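Local coordinates for protein 3-hydroxyisobutyrate dehydrogenase (Thermus thermophilus, PDB 2CVZ) that probably catalyses the NADP-dependent oxidation of 3-hydroxyisobutyrate, a step of valine catabolism, holding the cofactor in a Rossmann-type domain, at residues W86-S91 and A160-K165; L112-S117 and V130-P135; R221-T226 and H273-R278. One frame throughout, in Å; residues are numbered along the deposited sequence.

Contact 1: residues W86-S91 and A160-K165. With NDP (NADPH dihydro-nicotinamide-adenine-dinucleotide phosphate), chain G.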
loop_
_atom_site.group_PDB
_atom_site.type_symbol
_atom_site.label_atom_id
_atom_site.label_comp_id
_atom_site.label_asym_id
_atom_site.label_seq_id
_atom_site.Cartn_x
_atom_site.Cartn_y
_atom_site.Cartn_z
ATOM N N TRP C 86 12.513 -6.320 38.419
ATOM C CA TRP C 86 11.511 -5.444 37.838
ATOM C C TRP C 86 10.946 -6.144 36.611
ATOM O O TRP C 86 11.626 -6.268 35.592
ATOM C CB TRP C 86 12.139 -4.103 37.435
ATOM C CG TRP C 86 11.133 -3.041 37.089
ATOM C CD1 TRP C 86 10.145 -3.116 36.147
ATOM C CD2 TRP C 86 11.010 -1.747 37.695
ATOM N NE1 TRP C 86 9.414 -1.952 36.131
ATOM C CE2 TRP C 86 9.923 -1.094 37.070
ATOM C CE3 TRP C 86 11.712 -1.075 38.705
ATOM C CZ2 TRP C 86 9.521 0.201 37.423
ATOM C CZ3 TRP C 86 11.313 0.215 39.057
ATOM C CH2 TRP C 86 10.225 0.837 38.415
ATOM N N VAL C 87 9.705 -6.612 36.725
ATOM C CA VAL C 87 9.031 -7.304 35.632
ATOM C C VAL C 87 8.108 -6.297 34.959
ATOM O O VAL C 87 7.080 -5.911 35.514
ATOM C CB VAL C 87 8.211 -8.503 36.162
ATOM C CG1 VAL C 87 7.482 -9.197 35.012
ATOM C CG2 VAL C 87 9.139 -9.488 36.868
ATOM N N ASP C 88 8.485 -5.872 33.758
ATOM C CA ASP C 88 7.716 -4.877 33.026
ATOM C C ASP C 88 6.774 -5.470 31.978
ATOM O O ASP C 88 7.211 -5.907 30.912
ATOM C CB ASP C 88 8.686 -3.886 32.376
ATOM C CG ASP C 88 7.984 -2.703 31.756
ATOM O OD1 ASP C 88 6.838 -2.414 32.159
ATOM O OD2 ASP C 88 8.590 -2.049 30.878
ATOM N N ALA C 89 5.478 -5.471 32.293
ATOM C CA ALA C 89 4.453 -6.013 31.405
ATOM C C ALA C 89 3.941 -4.976 30.409
ATOM O O ALA C 89 3.014 -5.241 29.641
ATOM C CB ALA C 89 3.288 -6.574 32.229
ATOM N N THR C 90 4.537 -3.790 30.435
ATOM C CA THR C 90 4.161 -2.735 29.503
ATOM C C THR C 90 4.586 -3.198 28.113
ATOM O O THR C 90 5.568 -3.926 27.981
ATOM C CB THR C 90 4.933 -1.423 29.796
ATOM O OG1 THR C 90 4.648 -0.972 31.124
ATOM C CG2 THR C 90 4.553 -0.336 28.792
ATOM N N SER C 91 3.840 -2.814 27.082
ATOM C CA SER C 91 4.251 -3.146 25.723
ATOM C C SER C 91 5.178 -1.967 25.439
ATOM O O SER C 91 4.739 -0.911 24.974
ATOM C CB SER C 91 3.056 -3.143 24.769
ATOM O OG SER C 91 2.213 -4.255 25.018
ATOM N N ALA C 160 14.038 -8.059 23.671
ATOM C CA ALA C 160 13.512 -9.076 22.766
ATOM C C ALA C 160 12.037 -9.356 23.025
ATOM O O ALA C 160 11.290 -9.670 22.102
ATOM C CB ALA C 160 14.318 -10.363 22.893
ATOM N N GLY C 161 11.624 -9.252 24.284
ATOM C CA GLY C 161 10.231 -9.493 24.620
ATOM C C GLY C 161 9.350 -8.421 24.005
ATOM O O GLY C 161 8.331 -8.722 23.386
ATOM N N HIS C 162 9.749 -7.164 24.177
ATOM C CA HIS C 162 8.997 -6.043 23.627
ATOM C C HIS C 162 8.940 -6.132 22.107
ATOM O O HIS C 162 7.935 -5.782 21.493
ATOM C CB HIS C 162 9.644 -4.711 24.021
ATOM C CG HIS C 162 9.519 -4.381 25.474
ATOM N ND1 HIS C 162 8.336 -4.507 26.169
ATOM C CD2 HIS C 162 10.424 -3.897 26.358
ATOM C CE1 HIS C 162 8.516 -4.117 27.418
ATOM N NE2 HIS C 162 9.775 -3.743 27.561
ATOM N N ALA C 163 10.027 -6.600 21.505
ATOM C CA ALA C 163 10.095 -6.731 20.054
ATOM C C ALA C 163 9.097 -7.763 19.543
ATOM O O ALA C 163 8.370 -7.508 18.584
ATOM C CB ALA C 163 11.507 -7.112 19.633
ATOM N N VAL C 164 9.066 -8.931 20.180
ATOM C CA VAL C 164 8.137 -9.976 19.768
ATOM C C VAL C 164 6.697 -9.517 19.976
ATOM O O VAL C 164 5.816 -9.817 19.168
ATOM C CB VAL C 164 8.375 -11.284 20.557
ATOM C CG1 VAL C 164 7.298 -12.301 20.222
ATOM C CG2 VAL C 164 9.746 -11.845 20.216
ATOM N N LYS C 165 6.460 -8.786 21.060
ATOM C CA LYS C 165 5.121 -8.288 21.350
ATOM C C LYS C 165 4.669 -7.329 20.256
ATOM O O LYS C 165 3.541 -7.410 19.779
ATOM C CB LYS C 165 5.089 -7.576 22.709
ATOM C CG LYS C 165 3.767 -6.863 23.027
ATOM C CD LYS C 165 2.563 -7.813 23.007
ATOM C CE LYS C 165 1.268 -7.070 23.325
ATOM N NZ LYS C 165 0.060 -7.938 23.189
HETATM P PA NDP G . -5.043 1.448 30.607
HETATM O O1A NDP G . -6.244 0.759 30.996
HETATM O O2A NDP G . -5.041 2.717 29.797
HETATM O O5B NDP G . -4.206 1.686 31.994
HETATM C C5B NDP G . -2.963 2.399 31.961
HETATM C C4B NDP G . -2.518 2.394 33.416
HETATM O O4B NDP G . -1.277 3.152 33.449
HETATM C C3B NDP G . -3.442 3.001 34.421
HETATM O O3B NDP G . -3.346 2.257 35.664
HETATM C C2B NDP G . -2.936 4.377 34.623
HETATM O O2B NDP G . -3.309 5.075 35.814
HETATM C C1B NDP G . -1.467 4.169 34.420
HETATM N N9A NDP G . -0.765 5.417 34.013
HETATM C C8A NDP G . -0.936 6.184 32.837
HETATM N N7A NDP G . -0.126 7.224 32.831
HETATM C C5A NDP G . 0.589 7.165 33.995
HETATM C C6A NDP G . 1.598 7.967 34.575
HETATM N N6A NDP G . 2.036 9.056 33.942
HETATM N N1A NDP G . 2.116 7.620 35.779
HETATM C C2A NDP G . 1.668 6.514 36.418
HETATM N N3A NDP G . 0.720 5.690 35.958
HETATM C C4A NDP G . 0.214 6.073 34.727
HETATM O O3 NDP G . -4.055 0.463 29.879
HETATM P PN NDP G . -4.037 -1.082 29.473
HETATM O O1N NDP G . -5.163 -1.294 28.559
HETATM O O2N NDP G . -3.976 -1.793 30.794
HETATM O O5D NDP G . -2.592 -1.188 28.802
HETATM C C5D NDP G . -1.358 -1.023 29.574
HETATM C C4D NDP G . -0.213 -1.685 28.748
HETATM O O4D NDP G . -0.622 -3.015 28.438
HETATM C C3D NDP G . -0.008 -1.000 27.393
HETATM O O3D NDP G . 1.396 -0.951 27.104
HETATM C C2D NDP G . -0.804 -1.835 26.425
HETATM O O2D NDP G . -0.352 -1.597 25.104
HETATM C C1D NDP G . -0.469 -3.259 27.037
HETATM N N1N NDP G . -1.431 -4.343 26.668
HETATM C C2N NDP G . -2.821 -4.038 26.662
HETATM C C3N NDP G . -3.717 -5.129 26.311
HETATM C C7N NDP G . -5.167 -4.910 26.290
HETATM O O7N NDP G . -5.965 -5.671 25.704
HETATM N N7N NDP G . -5.702 -3.855 26.934
HETATM C C4N NDP G . -3.171 -6.384 26.007
HETATM C C5N NDP G . -1.831 -6.646 26.020
HETATM C C6N NDP G . -0.959 -5.629 26.351
HETATM P P2B NDP G . -4.682 5.771 36.022
HETATM O O1X NDP G . -4.369 6.811 37.023
HETATM O O2X NDP G . -5.660 4.757 36.502
HETATM O O3X NDP G . -5.150 6.390 34.706
#
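At the nicotinamide-ribose part of the NADPH pocket, Thr90 and Ser91, on the loop leaving strand 85-88, meet His162 and Lys165 in the first turns of helix 160-188. The imidazole comes in edge first: CE1 of His162 lies 3.0 Å from the carbonyl O of Thr90, close to the plane of the ring. Asp88 also meets the ring at its edge: its OD2 stays 3.9 Å from His162 NE2, and the carboxylate and ring planes are 74° apart. The hydroxyl of Tyr111 links the two, hydrogen-bonded to both OD2 and NE2. This is the Rossmann-fold layout, in which the loop at the C-terminal end of a parallel strand receives the dinucleotide: Ser91 N gives a nearly straight bond (165°) to the ribose O3D at 3.1 Å. The loop is shaped by an Asx turn, Thr90 N reaching Asp88 OD1 at 3.2 Å from well above the carboxylate plane, while Thr90 OG1 approaches that oxygen on its syn side at 2.8 Å. If Asp88 gave way to an alanine, both Thr90 bonds and the carboxylate partner of Tyr111 would be gone, and the loop that carries Ser91 N to the ribose is likely to be freer to shift. Further along the helix, Lys165 bends at CG (chi2 58°) and then runs extended, passing CE 3.4 Å from Ser91 OG. Its NZ ends 3.6 Å from C5N of the nicotinamide, held there by Val116 O and Asn169 OD1.

Contact 2: residues L112-S117 and V130-P135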
loop_
_atom_site.group_PDB
_atom_site.type_symbol
_atom_site.label_atom_id
_atom_site.label_comp_id
_atom_site.label_asym_id
_atom_site.label_seq_id
_atom_site.Cartn_x
_atom_site.Cartn_y
_atom_site.Cartn_z
ATOM N N LEU C 112 13.408 -6.926 33.394
ATOM C CA LEU C 112 13.037 -7.944 32.423
ATOM C C LEU C 112 11.812 -7.437 31.689
ATOM O O LEU C 112 10.854 -7.002 32.328
ATOM C CB LEU C 112 12.678 -9.259 33.119
ATOM C CG LEU C 112 13.773 -10.014 33.872
ATOM C CD1 LEU C 112 13.172 -11.233 34.546
ATOM C CD2 LEU C 112 14.867 -10.428 32.905
ATOM N N ASP C 113 11.833 -7.443 30.360
ATOM C CA ASP C 113 10.636 -7.015 29.658
ATOM C C ASP C 113 9.744 -8.242 29.602
ATOM O O ASP C 113 10.178 -9.325 29.208
ATOM C CB ASP C 113 10.918 -6.459 28.246
ATOM C CG ASP C 113 12.023 -7.189 27.506
ATOM O OD1 ASP C 113 11.882 -7.367 26.276
ATOM O OD2 ASP C 113 13.041 -7.555 28.126
ATOM N N ALA C 114 8.501 -8.078 30.037
ATOM C CA ALA C 114 7.565 -9.186 30.054
ATOM C C ALA C 114 6.186 -8.798 29.535
ATOM O O ALA C 114 5.180 -8.970 30.228
ATOM C CB ALA C 114 7.455 -9.740 31.473
ATOM N N PRO C 115 6.121 -8.258 28.307
ATOM C CA PRO C 115 4.823 -7.871 27.744
ATOM C C PRO C 115 3.931 -9.105 27.620
ATOM O O PRO C 115 4.421 -10.237 27.604
ATOM C CB PRO C 115 5.195 -7.255 26.395
ATOM C CG PRO C 115 6.471 -7.957 26.034
ATOM C CD PRO C 115 7.213 -7.999 27.351
ATOM N N VAL C 116 2.622 -8.896 27.519
ATOM C CA VAL C 116 1.708 -10.027 27.456
ATOM C C VAL C 116 0.678 -9.965 26.337
ATOM O O VAL C 116 0.507 -8.942 25.680
ATOM C CB VAL C 116 0.949 -10.161 28.795
ATOM C CG1 VAL C 116 1.938 -10.364 29.942
ATOM C CG2 VAL C 116 0.122 -8.905 29.046
ATOM N N SER C 117 -0.005 -11.085 26.127
ATOM C CA SER C 117 -1.054 -11.165 25.125
ATOM C C SER C 117 -2.170 -12.033 25.683
ATOM O O SER C 117 -1.912 -12.999 26.400
ATOM C CB SER C 117 -0.530 -11.765 23.824
ATOM O OG SER C 117 -1.531 -11.690 22.821
ATOM N N VAL C 130 3.174 -14.790 28.101
ATOM C CA VAL C 130 4.225 -13.834 28.410
ATOM C C VAL C 130 5.487 -14.105 27.604
ATOM O O VAL C 130 5.921 -15.246 27.486
ATOM C CB VAL C 130 4.598 -13.881 29.915
ATOM C CG1 VAL C 130 5.691 -12.857 30.217
ATOM C CG2 VAL C 130 3.368 -13.603 30.768
HETATM N N MSE C 131 6.067 -13.045 27.050
HETATM C CA MSE C 131 7.302 -13.153 26.280
HETATM C C MSE C 131 8.375 -12.404 27.063
HETATM O O MSE C 131 8.378 -11.171 27.111
HETATM C CB MSE C 131 7.114 -12.561 24.875
HETATM C CG MSE C 131 6.387 -11.223 24.827
HETATM SE SE MSE C 131 4.981 -11.167 23.477
HETATM C CE MSE C 131 3.568 -11.990 24.506
ATOM N N LEU C 132 9.272 -13.160 27.694
ATOM C CA LEU C 132 10.335 -12.584 28.516
ATOM C C LEU C 132 11.620 -12.252 27.786
ATOM O O LEU C 132 12.071 -12.995 26.917
ATOM C CB LEU C 132 10.698 -13.523 29.676
ATOM C CG LEU C 132 9.726 -13.800 30.823
ATOM C CD1 LEU C 132 9.395 -12.506 31.553
ATOM C CD2 LEU C 132 8.479 -14.449 30.275
ATOM N N GLY C 133 12.207 -11.125 28.175
ATOM C CA GLY C 133 13.465 -10.683 27.612
ATOM C C GLY C 133 14.385 -10.370 28.778
ATOM O O GLY C 133 14.036 -9.569 29.648
ATOM N N GLY C 134 15.549 -11.012 28.815
ATOM C CA GLY C 134 16.483 -10.769 29.900
ATOM C C GLY C 134 17.366 -11.968 30.194
ATOM O O GLY C 134 17.339 -12.945 29.448
ATOM N N PRO C 135 18.164 -11.923 31.277
ATOM C CA PRO C 135 19.067 -13.011 31.675
ATOM C C PRO C 135 18.333 -14.302 32.041
ATOM O O PRO C 135 17.274 -14.272 32.670
ATOM C CB PRO C 135 19.815 -12.423 32.874
ATOM C CG PRO C 135 19.789 -10.947 32.607
ATOM C CD PRO C 135 18.374 -10.738 32.127
#
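Residues 112-117 and 130-135 run antiparallel, 163° apart end to end, with Asp113 and Gly133 forming a hydrogen-bonded pair (Asp113 N to Gly133 O 3.1 Å, Gly133 N to Asp113 O 2.9 Å) and Val116 facing Val130 in a non-hydrogen-bonded one. Between them the strand is interrupted at Ala114 and Pro115, and a weak bond from Met131 N to Pro115 O bridges the break. Val116 and Val130 lie side by side, CG1 of the first 3.6 Å from CG2 of the second. Ala114 CB is pressed against Leu132 CD1 at 3.4 Å. Selenomethionine Met131, bent at chi2 and chi3, lays its CG 3.5 Å from Pro115 CG and curls its CE back toward Pro115 O. Leu112 CD2 lies 3.4 Å from Gly134 CA, where a side chain would collide. With CG between the backbone N and the carbonyl carbon (chi1 37°), the carboxylate of Asp113 folds back over Gly133, bringing OD2 2.7 Å from Gly133 O. Two acceptors this close would normally repel; the amides of Gly159 on OD2 and His162 on OD1 probably offset the charge. The same two bonds tie this antiparallel strand pair to the start of helix 160-188.

Contact 3: residues R221-T226 and H273-R278. With NDP (NADPH dihydro-nicotinamide-adenine-dinucleotide phosphate), chain G.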
loop_
_atom_site.group_PDB
_atom_site.type_symbol
_atom_site.label_atom_id
_atom_site.label_comp_id
_atom_site.label_asym_id
_atom_site.label_seq_id
_atom_site.Cartn_x
_atom_site.Cartn_y
_atom_site.Cartn_z
ATOM N N ARG C 221 -22.407 -5.637 17.351
ATOM C CA ARG C 221 -22.457 -4.183 17.465
ATOM C C ARG C 221 -22.118 -3.766 18.891
ATOM O O ARG C 221 -22.282 -2.604 19.263
ATOM C CB ARG C 221 -23.848 -3.645 17.092
ATOM C CG ARG C 221 -24.393 -4.160 15.772
ATOM C CD ARG C 221 -23.349 -4.071 14.668
ATOM N NE ARG C 221 -22.903 -2.704 14.425
ATOM C CZ ARG C 221 -21.860 -2.389 13.664
ATOM N NH1 ARG C 221 -21.154 -3.348 13.077
ATOM N NH2 ARG C 221 -21.525 -1.120 13.481
ATOM N N ALA C 222 -21.635 -4.720 19.681
ATOM C CA ALA C 222 -21.283 -4.469 21.075
ATOM C C ALA C 222 -20.091 -3.529 21.233
ATOM O O ALA C 222 -20.115 -2.616 22.065
ATOM C CB ALA C 222 -20.996 -5.790 21.785
ATOM N N PHE C 223 -19.048 -3.767 20.444
ATOM C CA PHE C 223 -17.837 -2.958 20.488
ATOM C C PHE C 223 -17.394 -2.625 21.910
ATOM O O PHE C 223 -17.269 -1.455 22.280
ATOM C CB PHE C 223 -18.038 -1.671 19.686
ATOM C CG PHE C 223 -18.072 -1.886 18.202
ATOM C CD1 PHE C 223 -16.917 -2.246 17.514
ATOM C CD2 PHE C 223 -19.259 -1.744 17.490
ATOM C CE1 PHE C 223 -16.943 -2.461 16.138
ATOM C CE2 PHE C 223 -19.297 -1.957 16.112
ATOM C CZ PHE C 223 -18.134 -2.317 15.434
ATOM N N PRO C 224 -17.153 -3.656 22.735
ATOM C CA PRO C 224 -16.721 -3.395 24.108
ATOM C C PRO C 224 -15.337 -2.757 24.117
ATOM O O PRO C 224 -14.537 -2.977 23.206
ATOM C CB PRO C 224 -16.733 -4.785 24.742
ATOM C CG PRO C 224 -16.390 -5.680 23.589
ATOM C CD PRO C 224 -17.245 -5.104 22.478
ATOM N N LYS C 225 -15.064 -1.959 25.141
ATOM C CA LYS C 225 -13.774 -1.290 25.263
ATOM C C LYS C 225 -12.841 -2.112 26.149
ATOM O O LYS C 225 -13.062 -2.216 27.354
ATOM C CB LYS C 225 -13.972 0.107 25.865
ATOM C CG LYS C 225 -12.684 0.839 26.195
ATOM C CD LYS C 225 -11.844 1.075 24.950
ATOM C CE LYS C 225 -10.564 1.824 25.288
ATOM N NZ LYS C 225 -10.837 3.134 25.943
ATOM N N THR C 226 -11.810 -2.708 25.553
ATOM C CA THR C 226 -10.862 -3.512 26.323
ATOM C C THR C 226 -9.404 -3.163 26.026
ATOM O O THR C 226 -8.536 -3.346 26.874
ATOM C CB THR C 226 -11.052 -5.035 26.073
ATOM O OG1 THR C 226 -10.579 -5.374 24.763
ATOM C CG2 THR C 226 -12.525 -5.417 26.188
ATOM N N HIS C 273 -9.685 -0.850 19.965
ATOM C CA HIS C 273 -8.921 -1.174 18.764
ATOM C C HIS C 273 -9.773 -1.805 17.666
ATOM O O HIS C 273 -9.567 -1.538 16.480
ATOM C CB HIS C 273 -7.731 -2.091 19.102
ATOM C CG HIS C 273 -8.119 -3.438 19.633
ATOM N ND1 HIS C 273 -7.555 -4.609 19.170
ATOM C CD2 HIS C 273 -8.983 -3.801 20.611
ATOM C CE1 HIS C 273 -8.054 -5.632 19.840
ATOM N NE2 HIS C 273 -8.922 -5.170 20.722
ATOM N N VAL C 274 -10.739 -2.632 18.054
ATOM C CA VAL C 274 -11.594 -3.283 17.070
ATOM C C VAL C 274 -12.524 -2.284 16.382
ATOM O O VAL C 274 -13.031 -2.545 15.291
ATOM C CB VAL C 274 -12.419 -4.412 17.723
ATOM C CG1 VAL C 274 -13.340 -5.060 16.696
ATOM C CG2 VAL C 274 -11.474 -5.455 18.309
ATOM N N GLU C 275 -12.742 -1.134 17.009
ATOM C CA GLU C 275 -13.600 -0.117 16.410
ATOM C C GLU C 275 -12.958 0.469 15.156
ATOM O O GLU C 275 -13.585 1.240 14.428
ATOM C CB GLU C 275 -13.909 0.992 17.420
ATOM C CG GLU C 275 -15.006 0.601 18.402
ATOM C CD GLU C 275 -15.420 1.738 19.309
ATOM O OE1 GLU C 275 -14.806 1.902 20.382
ATOM O OE2 GLU C 275 -16.361 2.473 18.941
ATOM N N ALA C 276 -11.708 0.100 14.899
ATOM C CA ALA C 276 -11.030 0.591 13.706
ATOM C C ALA C 276 -11.862 0.187 12.490
ATOM O O ALA C 276 -11.889 0.887 11.479
ATOM C CB ALA C 276 -9.618 0.000 13.610
ATOM N N LEU C 277 -12.559 -0.942 12.601
ATOM C CA LEU C 277 -13.388 -1.425 11.507
ATOM C C LEU C 277 -14.572 -0.499 11.240
ATOM O O LEU C 277 -15.164 -0.539 10.164
ATOM C CB LEU C 277 -13.872 -2.856 11.790
ATOM C CG LEU C 277 -12.965 -3.967 11.235
ATOM C CD1 LEU C 277 -11.551 -3.780 11.735
ATOM C CD2 LEU C 277 -13.502 -5.336 11.633
ATOM N N ARG C 278 -14.914 0.337 12.217
ATOM C CA ARG C 278 -16.015 1.282 12.037
ATOM C C ARG C 278 -15.684 2.228 10.886
ATOM O O ARG C 278 -16.579 2.714 10.193
ATOM C CB ARG C 278 -16.246 2.110 13.304
ATOM C CG ARG C 278 -17.033 1.425 14.411
ATOM C CD ARG C 278 -17.267 2.424 15.539
ATOM N NE ARG C 278 -18.012 1.883 16.673
ATOM C CZ ARG C 278 -19.314 1.617 16.663
ATOM N NH1 ARG C 278 -20.037 1.834 15.573
ATOM N NH2 ARG C 278 -19.898 1.147 17.755
HETATM P PA NDP G . -5.043 1.448 30.607
HETATM O O1A NDP G . -6.244 0.759 30.996
HETATM O O2A NDP G . -5.041 2.717 29.797
HETATM O O5B NDP G . -4.206 1.686 31.994
HETATM C C5B NDP G . -2.963 2.399 31.961
HETATM C C4B NDP G . -2.518 2.394 33.416
HETATM O O4B NDP G . -1.277 3.152 33.449
HETATM C C3B NDP G . -3.442 3.001 34.421
HETATM O O3B NDP G . -3.346 2.257 35.664
HETATM C C2B NDP G . -2.936 4.377 34.623
HETATM O O2B NDP G . -3.309 5.075 35.814
HETATM C C1B NDP G . -1.467 4.169 34.420
HETATM N N9A NDP G . -0.765 5.417 34.013
HETATM C C8A NDP G . -0.936 6.184 32.837
HETATM N N7A NDP G . -0.126 7.224 32.831
HETATM C C5A NDP G . 0.589 7.165 33.995
HETATM C C6A NDP G . 1.598 7.967 34.575
HETATM N N6A NDP G . 2.036 9.056 33.942
HETATM N N1A NDP G . 2.116 7.620 35.779
HETATM C C2A NDP G . 1.668 6.514 36.418
HETATM N N3A NDP G . 0.720 5.690 35.958
HETATM C C4A NDP G . 0.214 6.073 34.727
HETATM O O3 NDP G . -4.055 0.463 29.879
HETATM P PN NDP G . -4.037 -1.082 29.473
HETATM O O1N NDP G . -5.163 -1.294 28.559
HETATM O O2N NDP G . -3.976 -1.793 30.794
HETATM O O5D NDP G . -2.592 -1.188 28.802
HETATM C C5D NDP G . -1.358 -1.023 29.574
HETATM C C4D NDP G . -0.213 -1.685 28.748
HETATM O O4D NDP G . -0.622 -3.015 28.438
HETATM C C3D NDP G . -0.008 -1.000 27.393
HETATM O O3D NDP G . 1.396 -0.951 27.104
HETATM C C2D NDP G . -0.804 -1.835 26.425
HETATM O O2D NDP G . -0.352 -1.597 25.104
HETATM C C1D NDP G . -0.469 -3.259 27.037
HETATM N N1N NDP G . -1.431 -4.343 26.668
HETATM C C2N NDP G . -2.821 -4.038 26.662
HETATM C C3N NDP G . -3.717 -5.129 26.311
HETATM C C7N NDP G . -5.167 -4.910 26.290
HETATM O O7N NDP G . -5.965 -5.671 25.704
HETATM N N7N NDP G . -5.702 -3.855 26.934
HETATM C C4N NDP G . -3.171 -6.384 26.007
HETATM C C5N NDP G . -1.831 -6.646 26.020
HETATM C C6N NDP G . -0.959 -5.629 26.351
HETATM P P2B NDP G . -4.682 5.771 36.022
HETATM O O1X NDP G . -4.369 6.811 37.023
HETATM O O2X NDP G . -5.660 4.757 36.502
HETATM O O3X NDP G . -5.150 6.390 34.706
HETATM O O HOH W 1 -23.214 0.518 15.891
HETATM O O HOH W 2 -15.695 0.586 22.736
#
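Phe223 and Arg278 make the tight half of this contact, which joins the loop after helix 214-219 to the turn opening helix 276-284. The guanidinium lies over one face of the phenyl ring in an off-centre cation-pi contact, CZ of Arg278 3.9 Å from the centroid of the Phe223 ring and the two planes 35° apart. Its NH2 branch comes closest, 3.0 Å from Phe223 CD2. On the same side of the ring, Glu275 CG comes obliquely to within 3.5 Å of Phe223 CD1, and the ring turns its CE2 edge to the guanidinium of Arg221, whose face it meets over the centre. Glu275 runs extended beyond CG and offers the anti lone pair of OE2 to Arg278 NE at 2.9 Å, a salt bridge along the same helical turn that steadies the guanidinium over the ring. Its OE1 accepts from Asp272 N and also from a water, 2.8 Å from Glu275 OE1, that donates as well to Phe223 O.

The outer side is looser. Arg221 NH2 and Arg278 NH1 stand 3.9 Å apart, their planes almost perpendicular, with a water bound weakly to both. Toward the cofactor the segments drift apart: Thr226 OG1 stops 4.4 Å from His273 NE2 and bonds Arg217 instead, while Thr226 O takes the carboxamide N7N of NADPH at 2.9 Å, almost straight at 177°. The two neighbouring arginines are probably tolerated because each has a carboxylate of its own, Glu281 for Arg221 and Glu275 for Arg278.

How the contacts relate
Contacts 1 and 2 are practically one site: their centres are about 4 Å apart, and contact 2 is nested in the loop that contact 1 closes. Strands 85-88 and 110-117 are sheet neighbours, Asp88 O lying 2.7 Å from Ala114 N, and Lys165 also joins the two contacts. Contact 3 lies farther along the chain, after contact 1 has closed, its centre about 25 Å from that of contact 1 and about 27 Å from that of contact 2; to either, the nearest atoms are about 9 Å away. The nicotinamide end of NADPH joins contacts 1 and 3, its ribose bonded in the first and its carboxamide in the second.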